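PDB 4J3G: GCN5-related N-acetyltransferase from Brucella melitensis biovar Abortus, which probably transfers an acetyl group from acetyl-CoA to an amine, perhaps the N-terminal alanine of a ribosomal protein. Local coordinates for residues A[89-94]-A[102-107]; A[123-128]-A[155-160]; A[138-143]-A[178-183]; A[27-32]-A[76-81]. All blocks are in the same frame, centred on the assembly; numbering follows the deposited sequence. Where two conformers were deposited one is given.

In the fold
Contacts 4, 1 and 3 follow one another across the mixed central sheet of a GNAT fold, and contact 2 packs a helix and a loop over it. Leu77 O of contact 4 accepts from Ala89 N of contact 1 at 2.8 Å; Ser104 O of contact 1 accepts from Ile140 N of contact 3 at 2.8 Å. Contacts 3 and 4 do not touch, their centres lying about 23 Å apart. Contact 2 meets contact 1 where Leu124 CD1 lies 3.4 Å from Leu106 CD1. Contacts 1 and 3 both reach the second subunit. Strands 103-110 and 138-144, which join contacts 1 and 3, flank the acetyl-CoA cleft in relatives.

Contact 1: A[89-94]-A[102-107]; sequences ASYGPF and HSSELS
Ser90 O takes one hydrogen bond and one C-H...O contact from residues 102-107: Ser107 N binds it at 2.8 Å with an N-H...O angle of 168°, and Leu106 CA brings a C-H to within 3.3 Å of the same oxygen. Ser90 and Ser107 thus form an antiparallel hydrogen-bonded pair, and Gly92 with Glu105 forms the next, where Glu105 N donates to Gly92 O over 2.8 Å. Past Pro93 the pairing weakens. Phe94 N reaches Ser103 O by a weak bond of 3.5 Å, and a water lies beside both atoms.

Between the two bonded pairs, Tyr91 CB and Leu106 CB meet at 3.8 Å. Tyr91 CG sits between its own backbone N and carbonyl carbon (chi1 67°), a turn that carries the ring over to Ser104, whose CB is 3.4 Å from Tyr91 CD1. Helix 119-133 covers this side, with Leu124 against Leu106 and Leu127 against Tyr91. The Phe94 ring offers its edge to Glu105: OE1 lies in the ring plane, 3.7 Å from CD1, with ring and carboxylate planes 42° apart. Glu105 OE1 also forms a salt bridge with Arg95 of the second subunit, which probably steadies the carboxylate's negative charge. The whole is an antiparallel beta hairpin in the central sheet of the GNAT fold, whose second strand, 103-110, borders the acetyl-CoA cleft in related enzymes.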
loop_
_atom_site.group_PDB
_atom_site.type_symbol
_atom_site.label_atom_id
_atom_site.label_comp_id
_atom_site.label_asym_id
_atom_site.label_seq_id
_atom_site.Cartn_x
_atom_site.Cartn_y
_atom_site.Cartn_z
ATOM N N ALA A 89 -14.787 13.203 -2.007
ATOM C CA ALA A 89 -14.109 12.176 -1.184
ATOM C C ALA A 89 -14.428 10.791 -1.671
ATOM O O ALA A 89 -15.541 10.505 -2.174
ATOM C CB ALA A 89 -14.502 12.284 0.303
ATOM N N SER A 90 -13.467 9.896 -1.494
ATOM C CA SER A 90 -13.715 8.527 -1.834
ATOM C C SER A 90 -12.824 7.606 -1.023
ATOM O O SER A 90 -11.976 8.040 -0.251
ATOM C CB SER A 90 -13.504 8.314 -3.342
ATOM O OG SER A 90 -14.043 7.061 -3.749
ATOM N N TYR A 91 -13.076 6.313 -1.166
ATOM C CA TYR A 91 -12.141 5.304 -0.657
ATOM C C TYR A 91 -12.075 4.148 -1.602
ATOM O O TYR A 91 -12.987 3.937 -2.426
ATOM C CB TYR A 91 -12.462 4.858 0.750
ATOM C CG TYR A 91 -13.709 4.094 0.943
ATOM C CD1 TYR A 91 -13.816 2.742 0.539
ATOM C CD2 TYR A 91 -14.780 4.653 1.617
ATOM C CE1 TYR A 91 -14.989 2.039 0.736
ATOM C CE2 TYR A 91 -15.936 3.931 1.837
ATOM C CZ TYR A 91 -16.035 2.639 1.404
ATOM O OH TYR A 91 -17.228 1.948 1.611
ATOM N N GLY A 92 -10.930 3.453 -1.552
ATOM C CA GLY A 92 -10.696 2.286 -2.388
ATOM C C GLY A 92 -9.781 1.304 -1.675
ATOM O O GLY A 92 -9.519 1.430 -0.487
ATOM N N PRO A 93 -9.302 0.316 -2.387
ATOM C CA PRO A 93 -8.560 -0.722 -1.731
ATOM C C PRO A 93 -7.267 -0.209 -1.098
ATOM O O PRO A 93 -6.590 0.643 -1.673
ATOM C CB PRO A 93 -8.225 -1.690 -2.883
ATOM C CG PRO A 93 -9.238 -1.420 -3.920
ATOM C CD PRO A 93 -9.543 0.031 -3.820
ATOM N N PHE A 94 -6.986 -0.648 0.122
ATOM C CA PHE A 94 -5.736 -0.268 0.799
ATOM C C PHE A 94 -4.549 -1.016 0.181
ATOM O O PHE A 94 -3.545 -0.402 -0.217
ATOM C CB PHE A 94 -5.830 -0.564 2.301
ATOM C CG PHE A 94 -4.528 -0.412 3.025
ATOM C CD1 PHE A 94 -3.810 0.768 2.938
ATOM C CD2 PHE A 94 -3.999 -1.462 3.735
ATOM C CE1 PHE A 94 -2.613 0.911 3.610
ATOM C CE2 PHE A 94 -2.787 -1.335 4.391
ATOM C CZ PHE A 94 -2.090 -0.162 4.309
ATOM N N HIS A 102 -11.213 -5.986 3.821
ATOM C CA HIS A 102 -11.994 -5.151 4.731
ATOM C C HIS A 102 -11.279 -3.879 5.169
ATOM O O HIS A 102 -11.771 -3.175 6.080
ATOM C CB HIS A 102 -12.396 -5.916 5.989
ATOM C CG HIS A 102 -13.033 -7.221 5.695
ATOM N ND1 HIS A 102 -14.301 -7.316 5.171
ATOM C CD2 HIS A 102 -12.549 -8.484 5.753
ATOM C CE1 HIS A 102 -14.572 -8.580 4.910
ATOM N NE2 HIS A 102 -13.545 -9.315 5.299
ATOM N N SER A 103 -10.149 -3.572 4.536
ATOM C CA SER A 103 -9.492 -2.313 4.771
ATOM C C SER A 103 -9.535 -1.463 3.508
ATOM O O SER A 103 -9.238 -1.964 2.421
ATOM C CB SER A 103 -8.044 -2.523 5.182
ATOM O OG SER A 103 -7.987 -3.349 6.347
ATOM N N SER A 104 -9.848 -0.191 3.672
ATOM C CA SER A 104 -9.935 0.754 2.567
ATOM C C SER A 104 -9.150 2.008 2.902
ATOM O O SER A 104 -9.175 2.502 4.063
ATOM C CB SER A 104 -11.392 1.122 2.303
ATOM O OG SER A 104 -12.146 0.007 1.877
ATOM N N GLU A 105 -8.511 2.582 1.898
ATOM C CA GLU A 105 -7.806 3.837 2.084
ATOM C C GLU A 105 -8.642 4.978 1.544
ATOM O O GLU A 105 -9.133 4.909 0.391
ATOM C CB GLU A 105 -6.455 3.831 1.357
ATOM C CG GLU A 105 -5.789 5.185 1.442
ATOM C CD GLU A 105 -4.296 5.133 1.175
ATOM O OE1 GLU A 105 -3.711 4.004 1.143
ATOM O OE2 GLU A 105 -3.717 6.241 1.023
ATOM N N LEU A 106 -8.800 6.042 2.332
ATOM C CA LEU A 106 -9.695 7.108 1.938
ATOM C C LEU A 106 -8.935 8.355 1.536
ATOM O O LEU A 106 -7.790 8.567 1.973
ATOM C CB LEU A 106 -10.789 7.354 3.014
ATOM C CG LEU A 106 -10.607 8.231 4.247
ATOM C CD1 LEU A 106 -11.874 8.140 5.091
ATOM C CD2 LEU A 106 -9.413 7.881 5.084
ATOM N N SER A 107 -9.573 9.175 0.690
ATOM C CA SER A 107 -9.034 10.453 0.244
ATOM C C SER A 107 -10.117 11.503 0.234
ATOM O O SER A 107 -11.275 11.216 -0.061
ATOM C CB SER A 107 -8.494 10.333 -1.166
ATOM O OG SER A 107 -7.405 9.439 -1.225
HETATM O O HOH W 1 -7.559 -3.359 0.596
#

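Contact 2: A[123-128]-A[155-160]; sequences LLAELI and RSQGFE
Leu124 and Gln157 lie alongside, each running counter to the other, and the touch falls on carbon: Leu124 CD2 rests 3.6 Å from Gln157 CG. The leucine holds CG anti to its backbone N (chi1 -177°), which sends the branch out from helix 119-133 and splits its two methyls between neighbours. CD2 takes the glutamine chain, whereas CD1 approaches the Phe159 ring obliquely, 4.2 Å from CE1.

Gln157 answers with a folded chain. Its CG lies beside the backbone N, and a second bend (chi2 -59°) brings the head of the side chain across the helix to Ala125, leaving CB and CG as the surface that packs. One helical turn further on, Ile128 carries an extended CG1 arm (chi2 169°) whose terminal CD1 enters the angle between the two partners. That methyl is 3.8 Å from Gln157 CB and 3.9 Å from Phe159 CE1, where it comes in at the ring's edge, near the plane. The ring's reach matters here, because the CB of Phe159 does not itself point at the helix.

Gln157 sits in the turn closed by Gly158 N to Arg155 O, 3.0 Å, just beyond helix 148-156. Phe159 also packs edge-to-face with the ring of His154, and it touches Leu106 and Met181 of the sheet. Contact between the helix and this turn therefore rests on apolar surface and the fit of methyls against a ring and a glutamine stem, while the carbonyl of Gln157 is met by the ammonium group of Lys183.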
loop_
_atom_site.group_PDB
_atom_site.type_symbol
_atom_site.label_atom_id
_atom_site.label_comp_id
_atom_site.label_asym_id
_atom_site.label_seq_id
_atom_site.Cartn_x
_atom_site.Cartn_y
_atom_site.Cartn_z
ATOM N N LEU A 123 -17.104 16.137 4.555
ATOM C CA LEU A 123 -16.910 15.017 3.672
ATOM C C LEU A 123 -16.408 13.754 4.396
ATOM O O LEU A 123 -16.912 12.652 4.130
ATOM C CB LEU A 123 -15.944 15.377 2.561
ATOM C CG LEU A 123 -16.539 16.240 1.459
ATOM C CD1 LEU A 123 -15.417 16.856 0.647
ATOM C CD2 LEU A 123 -17.491 15.430 0.595
ATOM N N LEU A 124 -15.387 13.901 5.252
ATOM C CA LEU A 124 -14.819 12.760 5.964
ATOM C C LEU A 124 -15.898 12.123 6.810
ATOM O O LEU A 124 -16.089 10.883 6.809
ATOM C CB LEU A 124 -13.656 13.223 6.860
ATOM C CG LEU A 124 -12.905 12.156 7.623
ATOM C CD1 LEU A 124 -12.433 11.069 6.676
ATOM C CD2 LEU A 124 -11.723 12.760 8.397
ATOM N N ALA A 125 -16.649 12.969 7.529
ATOM C CA ALA A 125 -17.671 12.434 8.393
ATOM C C ALA A 125 -18.680 11.600 7.621
ATOM O O ALA A 125 -19.102 10.551 8.096
ATOM C CB ALA A 125 -18.369 13.534 9.182
ATOM N N GLU A 126 -19.097 12.061 6.454
ATOM C CA GLU A 126 -20.109 11.323 5.685
ATOM C C GLU A 126 -19.526 10.061 5.047
ATOM O O GLU A 126 -20.169 9.003 5.007
ATOM C CB GLU A 126 -20.736 12.212 4.614
ATOM C CG GLU A 126 -21.896 11.531 3.870
ATOM C CD GLU A 126 -22.937 10.861 4.780
ATOM O OE1 GLU A 126 -23.346 11.458 5.835
ATOM O OE2 GLU A 126 -23.373 9.748 4.410
ATOM N N LEU A 127 -18.286 10.150 4.578
ATOM C CA LEU A 127 -17.637 8.970 4.026
ATOM C C LEU A 127 -17.504 7.852 5.066
ATOM O O LEU A 127 -17.669 6.674 4.740
ATOM C CB LEU A 127 -16.246 9.320 3.505
ATOM C CG LEU A 127 -15.643 8.328 2.493
ATOM C CD1 LEU A 127 -16.524 8.203 1.264
ATOM C CD2 LEU A 127 -14.254 8.786 2.063
ATOM N N ILE A 128 -17.151 8.205 6.303
ATOM C CA ILE A 128 -17.075 7.262 7.386
ATOM C C ILE A 128 -18.429 6.543 7.565
ATOM O O ILE A 128 -18.475 5.340 7.776
ATOM C CB ILE A 128 -16.698 7.959 8.737
ATOM C CG1 ILE A 128 -15.221 8.352 8.741
ATOM C CG2 ILE A 128 -16.985 7.072 9.915
ATOM C CD1 ILE A 128 -14.819 9.268 9.904
ATOM N N ARG A 155 -7.874 13.246 13.067
ATOM C CA ARG A 155 -7.927 12.925 14.482
ATOM C C ARG A 155 -9.263 13.306 15.126
ATOM O O ARG A 155 -9.749 12.603 15.974
ATOM C CB ARG A 155 -6.775 13.581 15.238
ATOM C CG ARG A 155 -6.681 13.107 16.665
ATOM C CD ARG A 155 -5.262 12.994 17.203
ATOM N NE ARG A 155 -4.318 14.045 16.787
ATOM C CZ ARG A 155 -3.027 13.829 16.487
ATOM N NH1 ARG A 155 -2.522 12.592 16.444
ATOM N NH2 ARG A 155 -2.236 14.851 16.154
ATOM N N SER A 156 -9.835 14.413 14.673
ATOM C CA SER A 156 -11.131 14.880 15.172
ATOM C C SER A 156 -12.260 13.911 14.905
ATOM O O SER A 156 -13.301 13.922 15.600
ATOM C CB SER A 156 -11.480 16.304 14.638
ATOM O OG SER A 156 -11.972 16.300 13.273
ATOM N N GLN A 157 -12.065 13.045 13.922
ATOM C CA GLN A 157 -13.053 12.055 13.572
ATOM C C GLN A 157 -12.695 10.661 14.104
ATOM O O GLN A 157 -13.330 9.689 13.733
ATOM C CB GLN A 157 -13.167 11.982 12.037
ATOM C CG GLN A 157 -13.646 13.259 11.388
ATOM C CD GLN A 157 -14.986 13.622 11.934
ATOM O OE1 GLN A 157 -15.911 12.815 11.885
ATOM N NE2 GLN A 157 -15.097 14.801 12.514
ATOM N N GLY A 158 -11.700 10.550 14.964
ATOM C CA GLY A 158 -11.443 9.310 15.640
ATOM C C GLY A 158 -10.344 8.485 15.036
ATOM O O GLY A 158 -10.099 7.393 15.488
ATOM N N PHE A 159 -9.642 9.028 14.030
ATOM C CA PHE A 159 -8.453 8.386 13.514
ATOM C C PHE A 159 -7.301 8.518 14.534
ATOM O O PHE A 159 -7.219 9.530 15.231
ATOM C CB PHE A 159 -8.019 9.015 12.205
ATOM C CG PHE A 159 -8.850 8.604 11.030
ATOM C CD1 PHE A 159 -10.144 9.098 10.851
ATOM C CD2 PHE A 159 -8.351 7.715 10.096
ATOM C CE1 PHE A 159 -10.923 8.678 9.759
ATOM C CE2 PHE A 159 -9.108 7.339 8.993
ATOM C CZ PHE A 159 -10.405 7.800 8.848
ATOM N N GLU A 160 -6.452 7.484 14.617
ATOM C CA GLU A 160 -5.241 7.485 15.457
ATOM C C GLU A 160 -4.025 7.328 14.574
ATOM O O GLU A 160 -4.110 6.702 13.507
ATOM C CB GLU A 160 -5.268 6.350 16.509
ATOM C CG GLU A 160 -6.478 6.385 17.456
ATOM C CD GLU A 160 -6.238 5.692 18.812
ATOM O OE1 GLU A 160 -5.445 4.712 18.903
ATOM O OE2 GLU A 160 -6.846 6.136 19.809
#

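Contact 3: A[138-143]-A[178-183]; sequences VLIAGI and LLFMQK. With EDO (1,2-ethanediol), chain G.
Ile140 folds both chi1 (-60°) and chi2 (-68°), and this double bend lays CD1 against Gln182 CB at 3.6 Å; its other branch, CG2, stands anti to the backbone N and reaches Phe180 CD1, also at 3.6 Å. Gln182 sends its amide on to the second subunit, where Lys166 N donates to OE1. Phe180 turns a ring edge toward Ala141 O, which lies in the ring plane.

Among the residues on the other face, Ile143 keeps its CG1 arm extended (chi2 170°) and brings CD1 to 3.6 Å from Met181 SD. Ile143 also packs on His154 of helix 148-156. Gly142 leaves room for Leu178, whose CD1 comes within 3.6 Å of Gly142 C. An ethanediol, probably from the crystallisation liquor, puts O1 3.2 Å from Gly142 O.

Six backbone bonds join the antiparallel strands, two each for Leu139 with Lys183, Ala141 with Met181 and Ile143 with Leu179; Ala141 N to Met181 O spans 2.8 Å. The chemistry implies a division of labour: main-chain amides fix the register, apolar branches fill both faces, and the polar ends of Gln182 and Lys183 find partners beyond the pair.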
loop_
_atom_site.group_PDB
_atom_site.type_symbol
_atom_site.label_atom_id
_atom_site.label_comp_id
_atom_site.label_asym_id
_atom_site.label_seq_id
_atom_site.Cartn_x
_atom_site.Cartn_y
_atom_site.Cartn_z
ATOM N N VAL A 138 -11.677 -1.331 8.577
ATOM C CA VAL A 138 -10.682 -0.297 8.866
ATOM C C VAL A 138 -10.615 0.706 7.741
ATOM O O VAL A 138 -10.484 0.319 6.575
ATOM C CB VAL A 138 -9.239 -0.876 9.039
ATOM C CG1 VAL A 138 -8.269 0.234 9.446
ATOM C CG2 VAL A 138 -9.219 -1.969 10.056
ATOM N N LEU A 139 -10.658 2.007 8.094
ATOM C CA LEU A 139 -10.231 3.076 7.188
ATOM C C LEU A 139 -8.802 3.532 7.455
ATOM O O LEU A 139 -8.396 3.767 8.594
ATOM C CB LEU A 139 -11.157 4.305 7.266
ATOM C CG LEU A 139 -12.602 4.032 6.784
ATOM C CD1 LEU A 139 -13.519 5.156 7.286
ATOM C CD2 LEU A 139 -12.630 3.895 5.283
ATOM N N ILE A 140 -8.042 3.636 6.386
ATOM C CA ILE A 140 -6.674 4.144 6.451
ATOM C C ILE A 140 -6.559 5.500 5.758
ATOM O O ILE A 140 -7.090 5.678 4.664
ATOM C CB ILE A 140 -5.737 3.147 5.777
ATOM C CG1 ILE A 140 -5.798 1.783 6.476
ATOM C CG2 ILE A 140 -4.293 3.648 5.807
ATOM C CD1 ILE A 140 -5.231 1.784 7.873
ATOM N N ALA A 141 -5.828 6.444 6.382
ATOM C CA ALA A 141 -5.451 7.707 5.746
ATOM C C ALA A 141 -3.921 7.715 5.654
ATOM O O ALA A 141 -3.251 7.430 6.618
ATOM C CB ALA A 141 -5.950 8.887 6.544
ATOM N N GLY A 142 -3.420 8.039 4.454
ATOM C CA GLY A 142 -2.015 8.331 4.245
ATOM C C GLY A 142 -1.879 9.798 4.017
ATOM O O GLY A 142 -2.432 10.344 3.046
ATOM N N ILE A 143 -1.163 10.473 4.915
ATOM C CA ILE A 143 -1.102 11.909 4.953
ATOM C C ILE A 143 0.350 12.338 4.952
ATOM O O ILE A 143 1.191 11.772 5.648
ATOM C CB ILE A 143 -1.773 12.437 6.234
ATOM C CG1 ILE A 143 -3.209 11.876 6.329
ATOM C CG2 ILE A 143 -1.734 13.949 6.268
ATOM C CD1 ILE A 143 -3.903 12.133 7.675
ATOM N N LEU A 178 5.388 9.805 4.746
ATOM C CA LEU A 178 3.995 9.384 4.770
ATOM C C LEU A 178 3.567 8.962 6.174
ATOM O O LEU A 178 4.092 7.988 6.697
ATOM C CB LEU A 178 3.781 8.241 3.788
ATOM C CG LEU A 178 2.340 7.661 3.667
ATOM C CD1 LEU A 178 1.427 8.655 3.013
ATOM C CD2 LEU A 178 2.308 6.371 2.865
ATOM N N LEU A 179 2.588 9.654 6.756
ATOM C CA LEU A 179 2.034 9.254 8.036
ATOM C C LEU A 179 0.767 8.470 7.768
ATOM O O LEU A 179 -0.081 8.891 6.940
ATOM C CB LEU A 179 1.678 10.477 8.885
ATOM C CG LEU A 179 0.784 10.125 10.079
ATOM C CD1 LEU A 179 1.479 9.413 11.208
ATOM C CD2 LEU A 179 0.174 11.372 10.628
ATOM N N PHE A 180 0.675 7.275 8.357
ATOM C CA PHE A 180 -0.545 6.518 8.305
ATOM C C PHE A 180 -1.363 6.766 9.591
ATOM O O PHE A 180 -0.813 6.768 10.710
ATOM C CB PHE A 180 -0.259 5.014 8.152
ATOM C CG PHE A 180 0.007 4.548 6.739
ATOM C CD1 PHE A 180 -0.861 4.822 5.719
ATOM C CD2 PHE A 180 1.111 3.745 6.461
ATOM C CE1 PHE A 180 -0.641 4.347 4.427
ATOM C CE2 PHE A 180 1.342 3.283 5.172
ATOM C CZ PHE A 180 0.453 3.582 4.159
ATOM N N MET A 181 -2.672 6.973 9.412
ATOM C CA MET A 181 -3.657 6.969 10.474
ATOM C C MET A 181 -4.714 5.992 10.136
ATOM O O MET A 181 -4.928 5.677 8.957
ATOM C CB MET A 181 -4.344 8.356 10.653
ATOM C CG MET A 181 -3.344 9.473 10.853
ATOM S SD MET A 181 -4.069 11.082 11.139
ATOM C CE MET A 181 -4.493 10.912 12.854
ATOM N N GLN A 182 -5.427 5.543 11.159
ATOM C CA GLN A 182 -6.455 4.517 10.944
ATOM C C GLN A 182 -7.614 4.778 11.864
ATOM O O GLN A 182 -7.468 5.371 12.986
ATOM C CB GLN A 182 -5.930 3.077 11.182
ATOM C CG GLN A 182 -5.670 2.724 12.627
ATOM C CD GLN A 182 -5.299 1.262 12.823
ATOM O OE1 GLN A 182 -4.250 0.978 13.309
ATOM N NE2 GLN A 182 -6.169 0.355 12.411
ATOM N N LYS A 183 -8.758 4.280 11.417
ATOM C CA LYS A 183 -9.996 4.270 12.214
ATOM C C LYS A 183 -10.636 2.865 12.081
ATOM O O LYS A 183 -10.900 2.411 10.987
ATOM C CB LYS A 183 -10.975 5.340 11.730
ATOM C CG LYS A 183 -12.177 5.522 12.649
ATOM C CD LYS A 183 -13.206 6.532 12.140
ATOM C CE LYS A 183 -14.499 6.496 12.973
ATOM N NZ LYS A 183 -14.283 6.880 14.392
HETATM C C1 EDO G . -0.372 12.054 0.339
HETATM O O1 EDO G . -1.720 12.382 0.730
HETATM C C2 EDO G . -0.217 10.554 0.178
HETATM O O2 EDO G . -0.613 10.243 -1.137
#

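Contact 4: A[27-32]-A[76-81]; sequences RHATEA and VLVAER
The guanidinium of Arg27 has Val78 CG2 on one face, 3.6 Å above its plane and displaced from the middle of the group, and Glu80 OE1 at its edge. The imidazole of His28 likewise has a methyl on one face, Leu77 CD2, 3.8 Å from the plane and above the middle of the ring in a CH-pi contact. These groups decorate the antiparallel pairing of strands 25-28 and 76-81, at the end of the GNAT sheet where the first strand of the chain is outermost.

Arg27 reaches its partners because chi1 of 62° tucks CG against the backbone on both sides, and the rest of the chain is straight to NE. Arg27 NE meets Glu80 OE1 at 3.3 Å, in the guanidinium plane, though the carboxylate is turned 71° from it. NH2 adds a weak bond to the same oxygen. Asp33 provides a second carboxylate, bound by NH1, so the positive charge is probably balanced by two carboxylates, which also fix the rotation of the guanidinium.

Between the two strands the backbone pairing is close. Val78 N donates to Arg27 O over 2.7 Å at 172°, and Ala29 N donates to Val76 O over 2.9 Å after the strand has passed into loop. Ala29 CB touches two valines, 3.8 Å from both Val76 CG1 and Val78 CG1. His28 NE2 has a weak bond to Glu130 of helix 119-133. At the other ring nitrogen, in the ring plane, one water bridges the segments, 2.7 Å from His28 ND1 and 2.8 Å from Val76 N.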
loop_
_atom_site.group_PDB
_atom_site.type_symbol
_atom_site.label_atom_id
_atom_site.label_comp_id
_atom_site.label_asym_id
_atom_site.label_seq_id
_atom_site.Cartn_x
_atom_site.Cartn_y
_atom_site.Cartn_z
ATOM N N ARG A 27 -23.610 14.522 -1.438
ATOM C CA ARG A 27 -24.327 13.531 -2.231
ATOM C C ARG A 27 -23.344 12.738 -3.055
ATOM O O ARG A 27 -22.146 13.074 -3.124
ATOM C CB ARG A 27 -25.335 14.228 -3.187
ATOM C CG ARG A 27 -24.674 15.146 -4.204
ATOM C CD ARG A 27 -25.636 15.732 -5.232
ATOM N NE ARG A 27 -24.980 16.751 -6.063
ATOM C CZ ARG A 27 -24.168 16.496 -7.099
ATOM N NH1 ARG A 27 -23.872 15.257 -7.453
ATOM N NH2 ARG A 27 -23.624 17.503 -7.772
ATOM N N HIS A 28 -23.828 11.683 -3.690
ATOM C CA HIS A 28 -22.976 10.870 -4.530
ATOM C C HIS A 28 -22.679 11.558 -5.841
ATOM O O HIS A 28 -23.542 12.245 -6.387
ATOM C CB HIS A 28 -23.603 9.527 -4.817
ATOM C CG HIS A 28 -23.685 8.645 -3.619
ATOM N ND1 HIS A 28 -22.741 7.684 -3.342
ATOM C CD2 HIS A 28 -24.577 8.601 -2.605
ATOM C CE1 HIS A 28 -23.053 7.075 -2.212
ATOM N NE2 HIS A 28 -24.160 7.616 -1.740
ATOM N N ALA A 29 -21.462 11.349 -6.348
ATOM C CA ALA A 29 -21.025 11.948 -7.608
ATOM C C ALA A 29 -21.745 11.320 -8.787
ATOM O O ALA A 29 -21.961 10.113 -8.822
ATOM C CB ALA A 29 -19.517 11.762 -7.797
ATOM N N THR A 30 -22.045 12.141 -9.772
ATOM C CA THR A 30 -22.598 11.656 -11.039
ATOM C C THR A 30 -21.631 12.003 -12.150
ATOM O O THR A 30 -20.675 12.745 -11.938
ATOM C CB THR A 30 -23.969 12.318 -11.330
ATOM O OG1 THR A 30 -23.784 13.735 -11.489
ATOM C CG2 THR A 30 -24.922 12.070 -10.177
ATOM N N GLU A 31 -21.930 11.515 -13.345
ATOM C CA GLU A 31 -21.149 11.802 -14.522
ATOM C C GLU A 31 -21.083 13.311 -14.785
ATOM O O GLU A 31 -20.071 13.806 -15.242
ATOM C CB GLU A 31 -21.740 11.062 -15.726
ATOM C CG GLU A 31 -20.828 10.992 -16.944
ATOM C CD GLU A 31 -19.681 9.986 -16.808
ATOM O OE1 GLU A 31 -19.515 9.361 -15.747
ATOM O OE2 GLU A 31 -18.924 9.840 -17.787
ATOM N N ALA A 32 -22.180 14.018 -14.496
ATOM C CA ALA A 32 -22.242 15.498 -14.570
ATOM C C ALA A 32 -21.198 16.250 -13.744
ATOM O O ALA A 32 -20.881 17.423 -14.038
ATOM C CB ALA A 32 -23.630 15.954 -14.145
ATOM N N VAL A 76 -18.247 7.481 -4.109
ATOM C CA VAL A 76 -17.654 8.787 -4.355
ATOM C C VAL A 76 -18.657 9.874 -3.953
ATOM O O VAL A 76 -19.711 9.981 -4.534
ATOM C CB VAL A 76 -17.230 9.006 -5.820
ATOM C CG1 VAL A 76 -16.531 10.345 -5.910
ATOM C CG2 VAL A 76 -16.316 7.891 -6.331
ATOM N N LEU A 77 -18.287 10.684 -2.964
ATOM C CA LEU A 77 -19.120 11.749 -2.458
ATOM C C LEU A 77 -18.631 13.103 -2.977
ATOM O O LEU A 77 -17.389 13.359 -3.078
ATOM C CB LEU A 77 -19.105 11.777 -0.933
ATOM C CG LEU A 77 -19.512 10.457 -0.293
ATOM C CD1 LEU A 77 -19.492 10.602 1.218
ATOM C CD2 LEU A 77 -20.868 9.989 -0.804
ATOM N N VAL A 78 -19.582 14.008 -3.242
ATOM C CA VAL A 78 -19.224 15.387 -3.527
ATOM C C VAL A 78 -19.875 16.341 -2.531
ATOM O O VAL A 78 -20.951 16.057 -1.985
ATOM C CB VAL A 78 -19.594 15.808 -4.967
ATOM C CG1 VAL A 78 -18.830 14.982 -5.978
ATOM C CG2 VAL A 78 -21.083 15.673 -5.221
ATOM N N ALA A 79 -19.203 17.456 -2.285
ATOM C CA ALA A 79 -19.786 18.531 -1.528
ATOM C C ALA A 79 -20.183 19.642 -2.496
ATOM O O ALA A 79 -19.356 20.120 -3.279
ATOM C CB ALA A 79 -18.805 19.039 -0.510
ATOM N N GLU A 80 -21.428 20.080 -2.379
ATOM C CA GLU A 80 -21.970 21.144 -3.209
ATOM C C GLU A 80 -22.358 22.346 -2.347
ATOM O O GLU A 80 -22.989 22.179 -1.305
ATOM C CB GLU A 80 -23.195 20.627 -3.963
ATOM C CG GLU A 80 -23.667 21.568 -5.064
ATOM C CD GLU A 80 -25.003 21.164 -5.648
ATOM O OE1 GLU A 80 -25.121 20.003 -6.117
ATOM O OE2 GLU A 80 -25.944 22.017 -5.646
ATOM N N ARG A 81 -21.953 23.545 -2.786
ATOM C CA ARG A 81 -22.217 24.816 -2.072
ATOM C C ARG A 81 -22.504 25.907 -3.103
ATOM O O ARG A 81 -21.737 26.078 -4.061
ATOM C CB ARG A 81 -20.985 25.239 -1.241
ATOM C CG ARG A 81 -21.256 26.339 -0.229
ATOM C CD ARG A 81 -20.074 26.611 0.672
ATOM N NE ARG A 81 -18.906 27.079 -0.062
ATOM C CZ ARG A 81 -17.689 27.191 0.451
ATOM N NH1 ARG A 81 -17.457 26.859 1.711
ATOM N NH2 ARG A 81 -16.691 27.632 -0.298
HETATM O O HOH W 2 -20.824 6.883 -5.100
#